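Local coordinates for fibronectin-binding protein (Streptococcus pyogenes, PDB 5A0L) that is a fibronectin-binding surface adhesin whose N-terminal domain carries an internal thioester that mediates covalent binding to the host, at residues 72-75 with 76-79. Sequence-based numbering, arbitrary orientation. Where two conformers were deposited one is given.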
loop_
_atom_site.group_PDB
_atom_site.type_symbol
_atom_site.label_atom_id
_atom_site.label_comp_id
_atom_site.label_asym_id
_atom_site.label_seq_id
_atom_site.Cartn_x
_atom_site.Cartn_y
_atom_site.Cartn_z
ATOM N N ASP A 72 -2.375 14.316 6.166
ATOM C CA ASP A 72 -2.579 13.336 7.247
ATOM C C ASP A 72 -3.721 12.383 6.882
ATOM O O ASP A 72 -4.767 12.796 6.362
ATOM C CB ASP A 72 -2.850 14.026 8.592
ATOM C CG ASP A 72 -1.538 14.395 9.378
ATOM O OD1 ASP A 72 -0.371 14.215 8.915
ATOM O OD2 ASP A 72 -1.689 14.869 10.505
ATOM N N GLY A 73 -3.511 11.093 7.101
ATOM C CA GLY A 73 -4.563 10.140 6.908
ATOM C C GLY A 73 -5.665 10.299 7.939
ATOM O O GLY A 73 -5.396 10.644 9.089
ATOM N N SER A 74 -6.887 10.040 7.492
ATOM C CA SER A 74 -8.095 10.048 8.334
ATOM C C SER A 74 -9.178 9.349 7.556
ATOM O O SER A 74 -9.046 9.170 6.335
ATOM C CB SER A 74 -8.572 11.481 8.616
ATOM O OG SER A 74 -8.971 12.144 7.409
ATOM N N GLY A 75 -10.312 9.044 8.190
ATOM C CA GLY A 75 -11.383 8.445 7.425
ATOM C C GLY A 75 -11.877 9.350 6.306
ATOM O O GLY A 75 -12.150 8.860 5.220
ATOM N N SER A 76 -11.956 10.656 6.566
ATOM C CA SER A 76 -12.327 11.637 5.538
ATOM C C SER A 76 -11.375 11.630 4.343
ATOM O O SER A 76 -11.786 11.624 3.190
ATOM C CB SER A 76 -12.306 13.027 6.126
ATOM O OG SER A 76 -12.679 13.935 5.119
ATOM N N ALA A 77 -10.071 11.664 4.637
ATOM C CA ALA A 77 -9.077 11.676 3.574
ATOM C C ALA A 77 -9.098 10.356 2.818
ATOM O O ALA A 77 -8.920 10.336 1.594
ATOM C CB ALA A 77 -7.705 11.937 4.148
ATOM N N PHE A 78 -9.219 9.249 3.546
ATOM C CA PHE A 78 -9.270 7.975 2.870
ATOM C C PHE A 78 -10.448 7.905 1.917
ATOM O O PHE A 78 -10.354 7.360 0.822
ATOM C CB PHE A 78 -9.281 6.815 3.862
ATOM C CG PHE A 78 -8.033 6.677 4.722
ATOM C CD1 PHE A 78 -6.812 7.181 4.356
ATOM C CD2 PHE A 78 -8.102 5.970 5.901
ATOM C CE1 PHE A 78 -5.682 7.005 5.150
ATOM C CE2 PHE A 78 -7.007 5.818 6.700
ATOM C CZ PHE A 78 -5.777 6.320 6.325
ATOM N N LYS A 79 -11.598 8.439 2.326
ATOM C CA LYS A 79 -12.751 8.496 1.420
ATOM C C LYS A 79 -12.463 9.401 0.206
ATOM O O LYS A 79 -12.681 8.985 -0.953
ATOM C CB LYS A 79 -14.021 8.918 2.172
ATOM C CG LYS A 79 -15.253 9.263 1.337
ATOM C CD LYS A 79 -15.811 8.177 0.475
ATOM C CE LYS A 79 -17.009 8.696 -0.347
ATOM N NZ LYS A 79 -17.488 7.724 -1.370
#
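Ser74, the N-cap residue of helix 75-81, accepts from Ala77 N through its hydroxyl and from Phe78 N through its carbonyl. OG accepts a hydrogen bond from Ala77 N at 3.0 Å, with a nearly straight N-H...O angle of 166°. A chi1 of 64° sets OG between the backbone N and the carbonyl carbon, which turns it back over the first turn, where it also lies against the methyl of Ala77 (OG to CB 3.5 Å). The carbonyl of the same residue points into the helix: Ser74 O lies 2.8 Å from Phe78 N, and the donor sits almost in line with the C=O bond.

Gly75, the first residue of the helix, is buried. Its O accepts from Lys79 N at 3.0 Å, the donor tilted 27° from the carbonyl plane, while its N is hydrogen-bonded to OE1 of Glu96 on helix 92-105.

Phe78 adds a second contact to its backbone bond. With CG anti to the carbonyl carbon, the ring folds back along the incoming chain, and Ser74 O stands 3.1 Å above one face, displaced toward the rim. Farther out, CE1 meets Gly73 CA at 3.8 Å. The ring also packs on Leu95, Ile99 and Ile192, so that it lies between the incoming loop, helix 92-105 and strand 191-195.

The cap marks where the loop after strand 66-72 becomes helix, and the OG bond is consistent with holding the serine side chain in its rotamer. Two first-turn amides thus find acceptors within Ser74, whereas Ser74 N, beside the Phe78 ring, is buried with no hydrogen-bond partner in the model.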